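Local coordinates for DisA protein (Sorangium cellulosum, PDB 6CCA), which probably methylates the alpha carbon of a polyketide intermediate twice, using S-adenosylmethionine, as the gem-dimethylating carbon methyltransferase of the disorazol assembly line, at residues E86-L91 and D123-S128; M76-R81 and E93-A98; S208-L213 and L243-S248. All blocks are in the same frame, centred on the assembly; numbering follows the deposited sequence.

Contact 1. Residues E86-L91 and D123-S128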
ATOM      1  N   GLU A  86     -27.643   4.725  20.467  1.00 37.39           N
ATOM      2  CA  GLU A  86     -27.917   3.524  19.670  1.00 37.50           C
ATOM      3  C   GLU A  86     -27.103   2.400  20.264  1.00 34.83           C
ATOM      4  O   GLU A  86     -26.098   2.626  20.927  1.00 34.07           O
ATOM      5  CB  GLU A  86     -27.416   3.687  18.219  1.00 39.90           C
ATOM      6  CG  GLU A  86     -27.928   4.892  17.418  1.00 42.45           C
ATOM      7  CD  GLU A  86     -29.299   4.636  16.856  1.00 45.74           C
ATOM      8  OE1 GLU A  86     -29.685   3.440  16.809  1.00 48.57           O
ATOM      9  OE2 GLU A  86     -29.985   5.623  16.490  1.00 44.96           O
ATOM     10  N   SER A  87     -27.576   1.194  20.052  1.00 37.79           N
ATOM     11  CA  SER A  87     -26.746   0.046  20.198  1.00 41.77           C
ATOM     12  C   SER A  87     -26.011  -0.173  18.856  1.00 37.67           C
ATOM     13  O   SER A  87     -26.654  -0.376  17.838  1.00 39.26           O
ATOM     14  CB  SER A  87     -27.603  -1.170  20.511  1.00 40.10           C
ATOM     15  OG  SER A  87     -26.979  -2.355  20.051  1.00 40.94           O
ATOM     16  N   ALA A  88     -24.677  -0.213  18.920  1.00 39.73           N
ATOM     17  CA  ALA A  88     -23.821  -0.640  17.813  1.00 38.57           C
ATOM     18  C   ALA A  88     -24.283  -1.944  17.179  1.00 43.77           C
ATOM     19  O   ALA A  88     -24.396  -2.034  15.947  1.00 41.39           O
ATOM     20  CB  ALA A  88     -22.379  -0.771  18.273  1.00 37.87           C
ATOM     21  N   ALA A  89     -24.576  -2.947  18.012  1.00 41.02           N
ATOM     22  CA  ALA A  89     -24.997  -4.239  17.501  1.00 43.28           C
ATOM     23  C   ALA A  89     -26.344  -4.134  16.793  1.00 43.99           C
ATOM     24  O   ALA A  89     -26.515  -4.711  15.700  1.00 40.28           O
ATOM     25  CB  ALA A  89     -25.033  -5.275  18.613  1.00 48.63           C
ATOM     26  N   THR A  90     -27.266  -3.370  17.373  1.00 39.19           N
ATOM     27  CA  THR A  90     -28.578  -3.197  16.781  1.00 43.15           C
ATOM     28  C   THR A  90     -28.534  -2.413  15.482  1.00 43.78           C
ATOM     29  O   THR A  90     -29.144  -2.792  14.472  1.00 41.45           O
ATOM     30  CB  THR A  90     -29.492  -2.409  17.720  1.00 46.27           C
ATOM     31  OG1 THR A  90     -29.599  -3.120  18.950  1.00 51.72           O
ATOM     32  CG2 THR A  90     -30.864  -2.256  17.111  1.00 47.84           C
ATOM     33  N   LEU A  91     -27.807  -1.315  15.520  1.00 41.84           N
ATOM     34  CA  LEU A  91     -27.598  -0.501  14.343  1.00 37.83           C
ATOM     35  C   LEU A  91     -26.991  -1.278  13.184  1.00 31.69           C
ATOM     36  O   LEU A  91     -27.464  -1.180  12.113  1.00 39.69           O
ATOM     37  CB  LEU A  91     -26.729   0.680  14.690  1.00 37.56           C
ATOM     38  CG  LEU A  91     -26.480   1.742  13.637  1.00 34.54           C
ATOM     39  CD1 LEU A  91     -27.764   2.408  13.232  1.00 36.79           C
ATOM     40  CD2 LEU A  91     -25.458   2.742  14.088  1.00 32.08           C
ATOM     41  N   ASP A 123     -21.104  -1.151  23.892  1.00 40.31           N
ATOM     42  CA  ASP A 123     -22.020  -1.204  22.776  1.00 37.88           C
ATOM     43  C   ASP A 123     -22.798   0.072  22.585  1.00 35.25           C
ATOM     44  O   ASP A 123     -23.540   0.192  21.661  1.00 35.04           O
ATOM     45  CB  ASP A 123     -22.994  -2.355  22.981  1.00 42.39           C
ATOM     46  CG  ASP A 123     -24.033  -2.454  21.920  1.00 43.15           C
ATOM     47  OD1 ASP A 123     -23.742  -2.882  20.807  1.00 48.36           O
ATOM     48  OD2 ASP A 123     -25.167  -2.147  22.197  1.00 44.03           O
ATOM     49  N   ARG A 124     -22.628   1.016  23.484  1.00 36.87           N
ATOM     50  CA  ARG A 124     -23.434   2.207  23.469  1.00 36.68           C
ATOM     51  C   ARG A 124     -22.836   3.414  22.771  1.00 32.54           C
ATOM     52  O   ARG A 124     -21.820   3.924  23.146  1.00 33.22           O
ATOM     53  CB  ARG A 124     -23.884   2.593  24.867  1.00 40.16           C
ATOM     54  CG  ARG A 124     -24.756   3.805  24.848  1.00 41.59           C
ATOM     55  CD  ARG A 124     -25.566   3.964  26.100  1.00 46.78           C
ATOM     56  NE  ARG A 124     -25.645   5.372  26.405  1.00 43.46           N
ATOM     57  CZ  ARG A 124     -26.745   6.087  26.461  1.00 43.46           C
ATOM     58  NH1 ARG A 124     -27.939   5.530  26.326  1.00 45.69           N
ATOM     59  NH2 ARG A 124     -26.635   7.368  26.706  1.00 43.98           N
ATOM     60  N   LEU A 125     -23.569   3.877  21.779  1.00 33.91           N
ATOM     61  CA  LEU A 125     -23.192   4.984  20.950  1.00 34.86           C
ATOM     62  C   LEU A 125     -24.039   6.197  21.260  1.00 30.90           C
ATOM     63  O   LEU A 125     -25.210   6.095  21.329  1.00 39.89           O
ATOM     64  CB  LEU A 125     -23.386   4.597  19.494  1.00 31.64           C
ATOM     65  CG  LEU A 125     -22.763   3.286  19.084  1.00 33.09           C
ATOM     66  CD1 LEU A 125     -23.095   2.910  17.663  1.00 35.13           C
ATOM     67  CD2 LEU A 125     -21.275   3.280  19.324  1.00 34.44           C
ATOM     68  N   PHE A 126     -23.416   7.328  21.438  1.00 27.41           N
ATOM     69  CA  PHE A 126     -24.112   8.537  21.770  1.00 31.15           C
ATOM     70  C   PHE A 126     -23.618   9.608  20.825  1.00 28.04           C
ATOM     71  O   PHE A 126     -22.402   9.898  20.769  1.00 30.14           O
ATOM     72  CB  PHE A 126     -23.800   8.970  23.203  1.00 28.70           C
ATOM     73  CG  PHE A 126     -24.639  10.139  23.660  1.00 32.87           C
ATOM     74  CD1 PHE A 126     -26.002   9.997  23.820  1.00 33.03           C
ATOM     75  CD2 PHE A 126     -24.062  11.368  23.911  1.00 29.55           C
ATOM     76  CE1 PHE A 126     -26.771  11.090  24.244  1.00 30.25           C
ATOM     77  CE2 PHE A 126     -24.817  12.451  24.291  1.00 32.71           C
ATOM     78  CZ  PHE A 126     -26.158  12.302  24.500  1.00 30.26           C
ATOM     79  N   THR A 127     -24.548  10.263  20.121  1.00 27.94           N
ATOM     80  CA  THR A 127     -24.127  11.367  19.234  1.00 27.68           C
ATOM     81  C   THR A 127     -23.924  12.595  20.029  1.00 31.84           C
ATOM     82  O   THR A 127     -24.835  13.049  20.786  1.00 36.39           O
ATOM     83  CB  THR A 127     -25.142  11.692  18.093  1.00 28.16           C
ATOM     84  OG1 THR A 127     -26.492  11.777  18.606  1.00 28.98           O
ATOM     85  CG2 THR A 127     -25.195  10.627  17.133  1.00 27.53           C
ATOM     86  N   SER A 128     -22.786  13.204  19.799  1.00 26.34           N
ATOM     87  CA  SER A 128     -22.414  14.408  20.427  1.00 31.24           C
ATOM     88  C   SER A 128     -22.986  15.627  19.774  1.00 37.84           C
ATOM     89  O   SER A 128     -23.585  15.557  18.696  1.00 32.18           O
ATOM     90  CB  SER A 128     -20.898  14.577  20.401  1.00 30.86           C
ATOM     91  OG  SER A 128     -20.396  15.221  19.208  1.00 31.72           O
TER
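Ser87, Ala88 and Ala89 meet Asp123 where the short first strand of a winged-helix-like module gives way to its next helix. The order helix 55-75, strand 85-87, helices 88-95 and 102-114, then the hairpin of strands 118-121 and 124-127 is consistent with a winged helix, with 124-127 in the middle of the antiparallel sheet. Glu86 and Leu125 form a hydrogen-bonded pair, Glu86 N to Leu125 O and Leu125 N to Glu86 O both at 2.9 Å, and Ser87 faces Arg124 in the adjoining non-hydrogen-bonded pair. Ala88 N, already in the helix, donates to Asp123 O at 3.0 Å, a further backbone bond just past the last bridge. The carboxylate of Asp123 swings back over this junction because CG lies anti to the backbone N (chi1 177°). Each oxygen uses its syn lone pair: OD2 takes the hydroxyl of Ser87 (OG to OD2 2.8 Å) and OD1 takes the amide of Ala89 (N to OD1 2.9 Å). Ser87 is the N-cap; its OG, while donating to Asp123, accepts from Thr90 N at 2.9 Å and also from Thr90 OG1, so three bonds fix the hydroxyl. On the sheet face of Glu86 and Leu125, the isobutyl group of Leu125 reaches beneath the helix start, CD1 lying 3.6 Å from Ala88 CA and touching Ala88 CB, with Leu91 CD2 a little farther away. Leu109 of helix 102-114 lies against both Ala88 and Leu125. The two carboxylate oxygens and the backbone carbonyl of Asp123 thus engage three consecutive residues at the helix start; the amide hydrogens and the positive end of the helix dipole there would favour a charged carboxylate, although Asp123 lies at the surface.

Contact 2. Residues M76-R81 and E93-A98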
ATOM      1  N   MET A  76     -27.748   6.886   5.391  1.00 26.57           N
ATOM      2  CA  MET A  76     -28.404   5.641   5.741  1.00 28.22           C
ATOM      3  C   MET A  76     -29.436   5.754   6.899  1.00 30.20           C
ATOM      4  O   MET A  76     -29.947   4.726   7.341  1.00 34.07           O
ATOM      5  CB  MET A  76     -27.361   4.596   6.051  1.00 28.42           C
ATOM      6  CG  MET A  76     -26.524   4.181   4.850  1.00 28.10           C
ATOM      7  SD  MET A  76     -25.067   3.248   5.272  1.00 30.70           S
ATOM      8  CE  MET A  76     -25.742   1.621   5.306  1.00 32.00           C
ATOM      9  N   GLY A  77     -29.702   6.962   7.392  1.00 30.92           N
ATOM     10  CA  GLY A  77     -30.666   7.195   8.477  1.00 37.27           C
ATOM     11  C   GLY A  77     -30.106   6.967   9.867  1.00 40.09           C
ATOM     12  O   GLY A  77     -30.836   6.556  10.783  1.00 35.80           O
ATOM     13  N   ALA A  78     -28.804   7.181  10.031  1.00 34.61           N
ATOM     14  CA  ALA A  78     -28.174   7.112  11.340  1.00 30.55           C
ATOM     15  C   ALA A  78     -27.391   8.360  11.663  1.00 30.46           C
ATOM     16  O   ALA A  78     -26.856   9.110  10.788  1.00 26.01           O
ATOM     17  CB  ALA A  78     -27.302   5.858  11.458  1.00 32.72           C
ATOM     18  N   PHE A  79     -27.359   8.642  12.951  1.00 26.81           N
ATOM     19  CA  PHE A  79     -26.651   9.737  13.473  1.00 24.64           C
ATOM     20  C   PHE A  79     -27.039  11.068  12.860  1.00 27.88           C
ATOM     21  O   PHE A  79     -26.187  11.922  12.691  1.00 22.71           O
ATOM     22  CB  PHE A  79     -25.120   9.515  13.282  1.00 25.43           C
ATOM     23  CG  PHE A  79     -24.630   8.212  13.755  1.00 25.66           C
ATOM     24  CD1 PHE A  79     -25.147   7.615  14.898  1.00 27.34           C
ATOM     25  CD2 PHE A  79     -23.565   7.580  13.104  1.00 23.80           C
ATOM     26  CE1 PHE A  79     -24.671   6.413  15.365  1.00 27.82           C
ATOM     27  CE2 PHE A  79     -23.090   6.379  13.559  1.00 25.00           C
ATOM     28  CZ  PHE A  79     -23.644   5.762  14.687  1.00 27.85           C
ATOM     29  N   GLN A  80     -28.337  11.277  12.597  1.00 29.36           N
ATOM     30  CA  GLN A  80     -28.796  12.508  12.004  1.00 28.15           C
ATOM     31  C   GLN A  80     -28.844  13.661  12.957  1.00 31.49           C
ATOM     32  O   GLN A  80     -28.743  14.811  12.524  1.00 28.64           O
ATOM     33  CB  GLN A  80     -30.146  12.300  11.292  1.00 30.91           C
ATOM     34  CG  GLN A  80     -29.953  11.448  10.056  1.00 35.17           C
ATOM     35  CD  GLN A  80     -31.190  10.683   9.612  1.00 42.32           C
ATOM     36  OE1 GLN A  80     -31.654  10.843   8.472  1.00 48.01           O
ATOM     37  NE2 GLN A  80     -31.695   9.815  10.471  1.00 41.44           N
ATOM     38  N   ARG A  81     -28.891  13.368  14.279  1.00 29.70           N
ATOM     39  CA  ARG A  81     -29.119  14.393  15.276  1.00 34.01           C
ATOM     40  C   ARG A  81     -28.241  14.158  16.525  1.00 30.24           C
ATOM     41  O   ARG A  81     -28.007  13.002  16.867  1.00 31.95           O
ATOM     42  CB  ARG A  81     -30.612  14.326  15.687  1.00 42.21           C
ATOM     43  CG  ARG A  81     -31.590  14.945  14.660  1.00 53.16           C
ATOM     44  CD  ARG A  81     -33.059  14.527  14.851  1.00 56.94           C
ATOM     45  NE  ARG A  81     -33.300  13.168  14.342  1.00 65.49           N
ATOM     46  CZ  ARG A  81     -33.599  12.840  13.074  1.00 69.29           C
ATOM     47  NH1 ARG A  81     -33.724  13.766  12.119  1.00 72.08           N
ATOM     48  NH2 ARG A  81     -33.782  11.557  12.756  1.00 68.83           N
ATOM     49  N   GLU A  93     -27.180  -4.254  12.358  1.00 41.14           N
ATOM     50  CA  GLU A  93     -28.251  -5.103  11.793  1.00 44.98           C
ATOM     51  C   GLU A  93     -29.270  -4.263  11.116  1.00 38.31           C
ATOM     52  O   GLU A  93     -29.703  -4.555  10.019  1.00 40.68           O
ATOM     53  CB  GLU A  93     -28.943  -5.967  12.885  1.00 45.99           C
ATOM     54  CG  GLU A  93     -27.984  -6.761  13.794  1.00 53.29           C
ATOM     55  CD  GLU A  93     -26.799  -7.409  13.064  1.00 61.15           C
ATOM     56  OE1 GLU A  93     -26.959  -7.768  11.877  1.00 68.35           O
ATOM     57  OE2 GLU A  93     -25.711  -7.587  13.673  1.00 62.77           O
ATOM     58  N   ARG A  94     -29.666  -3.199  11.771  1.00 40.81           N
ATOM     59  CA  ARG A  94     -30.628  -2.331  11.174  1.00 39.74           C
ATOM     60  C   ARG A  94     -30.164  -1.672   9.865  1.00 45.05           C
ATOM     61  O   ARG A  94     -30.983  -1.441   8.966  1.00 42.65           O
ATOM     62  CB  ARG A  94     -30.981  -1.233  12.151  1.00 42.27           C
ATOM     63  CG  ARG A  94     -31.850  -0.157  11.515  1.00 46.82           C
ATOM     64  CD  ARG A  94     -32.135   0.926  12.512  1.00 49.10           C
ATOM     65  NE  ARG A  94     -31.838   2.248  11.976  1.00 56.70           N
ATOM     66  CZ  ARG A  94     -31.346   3.254  12.692  1.00 57.59           C
ATOM     67  NH1 ARG A  94     -31.057   3.112  13.984  1.00 66.08           N
ATOM     68  NH2 ARG A  94     -31.125   4.408  12.115  1.00 56.95           N
ATOM     69  N   LEU A  95     -28.876  -1.322   9.763  1.00 39.84           N
ATOM     70  CA  LEU A  95     -28.362  -0.683   8.523  1.00 38.52           C
ATOM     71  C   LEU A  95     -28.126  -1.670   7.423  1.00 38.20           C
ATOM     72  O   LEU A  95     -28.098  -1.287   6.260  1.00 43.30           O
ATOM     73  CB  LEU A  95     -27.026   0.050   8.795  1.00 39.28           C
ATOM     74  CG  LEU A  95     -27.109   1.312   9.645  1.00 39.98           C
ATOM     75  CD1 LEU A  95     -25.711   1.853   9.931  1.00 39.16           C
ATOM     76  CD2 LEU A  95     -27.950   2.348   8.932  1.00 40.57           C
ATOM     77  N   GLY A  96     -27.908  -2.941   7.773  1.00 41.80           N
ATOM     78  CA  GLY A  96     -27.771  -4.011   6.762  1.00 40.37           C
ATOM     79  C   GLY A  96     -26.327  -4.313   6.403  1.00 40.35           C
ATOM     80  O   GLY A  96     -26.038  -4.864   5.363  1.00 39.59           O
ATOM     81  N   VAL A  97     -25.417  -3.981   7.295  1.00 36.71           N
ATOM     82  CA  VAL A  97     -24.018  -4.132   6.999  1.00 39.41           C
ATOM     83  C   VAL A  97     -23.666  -5.582   6.747  1.00 43.20           C
ATOM     84  O   VAL A  97     -24.065  -6.462   7.482  1.00 44.07           O
ATOM     85  CB  VAL A  97     -23.183  -3.595   8.151  1.00 38.23           C
ATOM     86  CG1 VAL A  97     -21.696  -3.896   7.951  1.00 38.49           C
ATOM     87  CG2 VAL A  97     -23.464  -2.120   8.319  1.00 37.43           C
ATOM     88  N   ALA A  98     -22.891  -5.815   5.702  1.00 44.89           N
ATOM     89  CA  ALA A  98     -22.591  -7.147   5.274  1.00 42.81           C
ATOM     90  C   ALA A  98     -21.680  -7.761   6.261  1.00 41.08           C
ATOM     91  O   ALA A  98     -20.770  -7.106   6.782  1.00 34.15           O
ATOM     92  CB  ALA A  98     -21.919  -7.137   3.908  1.00 44.05           C
TER
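Leu95 lies across the side chain of Met76, and this apolar meeting carries most of the contact between the loop after helix 55-75 and the end of helix 88-95. The two side chains run at about a right angle. The CD2 methyl of Leu95 does the touching on the loop side, 3.7 Å from Met76 CB and 3.5 Å from Met76 O, and it brushes Ala78 CB at 4.4 Å. Methionine answers from its other end: the chain bends at chi3 (87°), which carries the CE methyl back to Leu95 CB at 4.0 Å. Leu95 is thus met by the root and the tip of one methionine, while Phe73 of helix 55-75 closes on it as well. Ala78 turns its methyl toward helix 88-95, where it also packs on Leu91.

The polar part belongs to Arg94. With CG anti to its backbone N (chi1 172°), the side chain reaches outward, roughly perpendicular to the helix axis, to the loop, and NH2 passes 4.1 Å from Ala78 CB. Gly77 O sits at the edge of the guanidinium, in its plane, but the modelled approach to NH2 is too short and poorly angled to count as a bond and is best treated as doubtful. NH1 is paired with Glu86.

Both chain turns rest on glycine: Gly77 has positive phi (83°) and two hydrogen bonds return to the preceding helical turn. Gly96 takes the same role for helix 88-95, Val97 N reaching Arg92 O and Gly96 N making a weak bond to Glu93 O. Each helix thus ends in a glycine Schellman motif, and the two C-terminal ends lie side by side, an arrangement consistent with the first and second helices of a winged-helix module.

Contact 3. Residues S208-L213 and L243-S248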
ATOM      1  N   SER A 208      16.338   3.193  -6.038  1.00 16.24           N
ATOM      2  CA  SER A 208      16.921   2.104  -5.339  1.00 15.47           C
ATOM      3  C   SER A 208      17.407   1.055  -6.295  1.00 17.35           C
ATOM      4  O   SER A 208      18.463   0.475  -6.098  1.00 16.85           O
ATOM      5  CB  SER A 208      15.962   1.501  -4.331  1.00 17.12           C
ATOM      6  OG  SER A 208      15.453   2.421  -3.347  1.00 17.16           O
ATOM      7  N   LEU A 209      16.604   0.744  -7.315  1.00 15.29           N
ATOM      8  CA  LEU A 209      16.969  -0.296  -8.232  1.00 16.79           C
ATOM      9  C   LEU A 209      18.190   0.092  -9.062  1.00 18.23           C
ATOM     10  O   LEU A 209      19.075  -0.745  -9.327  1.00 18.42           O
ATOM     11  CB  LEU A 209      15.769  -0.670  -9.143  1.00 16.50           C
ATOM     12  CG  LEU A 209      14.515  -1.172  -8.415  1.00 18.95           C
ATOM     13  CD1 LEU A 209      13.415  -1.378  -9.476  1.00 20.77           C
ATOM     14  CD2 LEU A 209      14.687  -2.430  -7.585  1.00 19.09           C
ATOM     15  N   LEU A 210      18.235   1.339  -9.509  1.00 17.84           N
ATOM     16  CA  LEU A 210      19.326   1.795 -10.320  1.00 19.79           C
ATOM     17  C   LEU A 210      20.609   1.858  -9.514  1.00 20.05           C
ATOM     18  O   LEU A 210      21.697   1.541 -10.038  1.00 21.89           O
ATOM     19  CB  LEU A 210      18.975   3.136 -10.915  1.00 19.44           C
ATOM     20  CG  LEU A 210      17.914   3.057 -12.024  1.00 21.85           C
ATOM     21  CD1 LEU A 210      17.630   4.420 -12.582  1.00 23.23           C
ATOM     22  CD2 LEU A 210      18.288   2.148 -13.181  1.00 25.92           C
ATOM     23  N   VAL A 211      20.509   2.215  -8.230  1.00 20.63           N
ATOM     24  CA  VAL A 211      21.716   2.204  -7.371  1.00 19.12           C
ATOM     25  C   VAL A 211      22.223   0.783  -7.200  1.00 19.96           C
ATOM     26  O   VAL A 211      23.446   0.475  -7.266  1.00 19.57           O
ATOM     27  CB  VAL A 211      21.405   2.917  -6.050  1.00 19.84           C
ATOM     28  CG1 VAL A 211      22.374   2.534  -4.928  1.00 19.60           C
ATOM     29  CG2 VAL A 211      21.348   4.404  -6.347  1.00 19.72           C
ATOM     30  N   PHE A 212      21.299  -0.133  -7.076  1.00 19.67           N
ATOM     31  CA  PHE A 212      21.688  -1.540  -6.986  1.00 19.41           C
ATOM     32  C   PHE A 212      22.416  -1.979  -8.245  1.00 19.48           C
ATOM     33  O   PHE A 212      23.508  -2.602  -8.173  1.00 19.44           O
ATOM     34  CB  PHE A 212      20.466  -2.425  -6.737  1.00 18.68           C
ATOM     35  CG  PHE A 212      20.818  -3.849  -6.519  1.00 18.42           C
ATOM     36  CD1 PHE A 212      21.025  -4.699  -7.563  1.00 18.13           C
ATOM     37  CD2 PHE A 212      21.059  -4.298  -5.220  1.00 18.88           C
ATOM     38  CE1 PHE A 212      21.358  -6.022  -7.292  1.00 19.31           C
ATOM     39  CE2 PHE A 212      21.387  -5.604  -4.952  1.00 20.99           C
ATOM     40  CZ  PHE A 212      21.553  -6.464  -6.007  1.00 18.52           C
ATOM     41  N   LEU A 213      21.838  -1.687  -9.380  1.00 19.39           N
ATOM     42  CA  LEU A 213      22.415  -2.095 -10.638  1.00 21.88           C
ATOM     43  C   LEU A 213      23.782  -1.460 -10.843  1.00 24.86           C
ATOM     44  O   LEU A 213      24.679  -2.099 -11.288  1.00 25.89           O
ATOM     45  CB  LEU A 213      21.485  -1.814 -11.812  1.00 23.04           C
ATOM     46  CG  LEU A 213      20.295  -2.762 -11.852  1.00 24.28           C
ATOM     47  CD1 LEU A 213      19.140  -2.243 -12.665  1.00 27.34           C
ATOM     48  CD2 LEU A 213      20.697  -4.096 -12.390  1.00 27.52           C
ATOM     49  N   LEU A 243      10.150  -0.283 -15.711  1.00 16.84           N
ATOM     50  CA  LEU A 243      10.730  -0.966 -16.850  1.00 18.51           C
ATOM     51  C   LEU A 243      11.416   0.072 -17.778  1.00 18.69           C
ATOM     52  O   LEU A 243      12.460  -0.178 -18.342  1.00 21.59           O
ATOM     53  CB  LEU A 243       9.630  -1.722 -17.576  1.00 17.56           C
ATOM     54  CG  LEU A 243       8.982  -2.864 -16.812  1.00 16.61           C
ATOM     55  CD1 LEU A 243       7.930  -3.535 -17.707  1.00 18.53           C
ATOM     56  CD2 LEU A 243       9.949  -3.900 -16.314  1.00 19.07           C
ATOM     57  N   GLU A 244      10.804   1.222 -17.984  1.00 18.93           N
ATOM     58  CA  GLU A 244      11.444   2.218 -18.831  1.00 22.54           C
ATOM     59  C   GLU A 244      12.782   2.663 -18.221  1.00 22.75           C
ATOM     60  O   GLU A 244      13.801   2.774 -18.931  1.00 20.34           O
ATOM     61  CB  GLU A 244      10.530   3.409 -19.075  1.00 26.24           C
ATOM     62  CG  GLU A 244      11.119   4.423 -20.060  1.00 29.93           C
ATOM     63  CD  GLU A 244      11.390   3.832 -21.473  1.00 36.37           C
ATOM     64  OE1 GLU A 244      10.837   2.766 -21.897  1.00 37.21           O
ATOM     65  OE2 GLU A 244      12.217   4.406 -22.193  1.00 39.08           O
ATOM     66  N   ALA A 245      12.802   2.900 -16.909  1.00 20.39           N
ATOM     67  CA  ALA A 245      14.077   3.342 -16.258  1.00 19.94           C
ATOM     68  C   ALA A 245      15.126   2.259 -16.323  1.00 21.40           C
ATOM     69  O   ALA A 245      16.343   2.512 -16.394  1.00 22.80           O
ATOM     70  CB  ALA A 245      13.846   3.741 -14.800  1.00 21.24           C
ATOM     71  N   LEU A 246      14.699   1.008 -16.282  1.00 22.02           N
ATOM     72  CA  LEU A 246      15.661  -0.077 -16.261  1.00 21.79           C
ATOM     73  C   LEU A 246      16.143  -0.500 -17.639  1.00 23.35           C
ATOM     74  O   LEU A 246      17.057  -1.305 -17.716  1.00 23.24           O
ATOM     75  CB  LEU A 246      15.095  -1.265 -15.512  1.00 22.40           C
ATOM     76  CG  LEU A 246      15.358  -1.337 -14.006  1.00 27.92           C
ATOM     77  CD1 LEU A 246      15.119  -0.054 -13.274  1.00 34.54           C
ATOM     78  CD2 LEU A 246      14.479  -2.435 -13.428  1.00 31.52           C
ATOM     79  N   SER A 247      15.480  -0.033 -18.694  1.00 23.95           N
ATOM     80  CA  SER A 247      15.568  -0.722 -19.990  1.00 26.43           C
ATOM     81  C   SER A 247      16.978  -0.591 -20.580  1.00 28.10           C
ATOM     82  O   SER A 247      17.377  -1.454 -21.324  1.00 25.90           O
ATOM     83  CB  SER A 247      14.522  -0.227 -20.994  1.00 27.18           C
ATOM     84  OG  SER A 247      14.664   1.162 -21.164  1.00 25.93           O
ATOM     85  N   SER A 248      17.713   0.460 -20.215  1.00 27.98           N
ATOM     86  CA  SER A 248      19.122   0.601 -20.614  1.00 33.48           C
ATOM     87  C   SER A 248      20.040  -0.454 -20.027  1.00 33.44           C
ATOM     88  O   SER A 248      21.153  -0.592 -20.540  1.00 34.44           O
ATOM     89  CB  SER A 248      19.679   1.978 -20.233  1.00 33.12           C
ATOM     90  OG  SER A 248      19.871   2.077 -18.822  1.00 37.71           O
TER
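Leu246 projects from helix 239-246 into a hollow formed by Leu209, Leu210 and Leu213 of helix 196-216, in the Rossmann-like core expected of a class I methyltransferase. The two helices lie side by side over the central, mainly parallel sheet: Leu209 also rests on Val302 of strand 300-306, and Leu246 on Leu253 and Tyr255 of strand 253-257.

The bump is the branched end of Leu246, and its three heavy atoms are shared among the three walls. CD1 meets Leu210 CD2 at 3.9 Å, CD2 faces Leu209 CD1 at 4.2 Å, and the branch point CG receives Leu213 CD1 at 4.1 Å. The walls differ in their lie: Leu213 crosses Leu246 at about a right angle, whereas Leu210 passes it at a slant. An unusual pair of torsions in Leu246 (chi1 -90°, chi2 46°) turns one methyl to each neighbour, CD1 to Leu210 and CD2 to Leu209.

A second, shallower fit lies beside the first. Leu210 places CD2 against the backbone as well as against Leu246, 3.8 Å from Ala245 O, while its CD1 comes within 4.4 Å of Ala245 CB. The fork of Leu210 thus straddles Ala245, one methyl near its CB and the other against its carbonyl oxygen. His249, just beyond 243-248, adds cover to Leu210 and Leu213. The meeting is wholly apolar in its side chains and mostly buried. On the helix 239-246 side, Ser247 folds back on its own chain: its OG donates to Glu244 O at 2.9 Å, tilted 27° from the carbonyl plane and on the same face as the donor Ser247 N.

Contacts 1 and 2 lie in the same module: their centres are about 10 Å apart, both use helix 88-95, and their segments alternate along the chain. They join directly through Glu86 OE1 and Arg94 NH1, 3.2 Å apart in a salt bridge, through a probable hydrogen bond of 2.6 Å between Thr127 OG1 and Arg81 O, and through Leu91 CD2 resting 3.6 Å from Phe79 CZ. Contact 3 comes later in sequence, on the opposite side of the chain's centre, about 53 Å and 50 Å from contacts 1 and 2 between centres and about 43 and 37 Å between nearest atoms. Its helix pair packs on the sheet of the probable methyltransferase core, well separated from the winged-helix-like part.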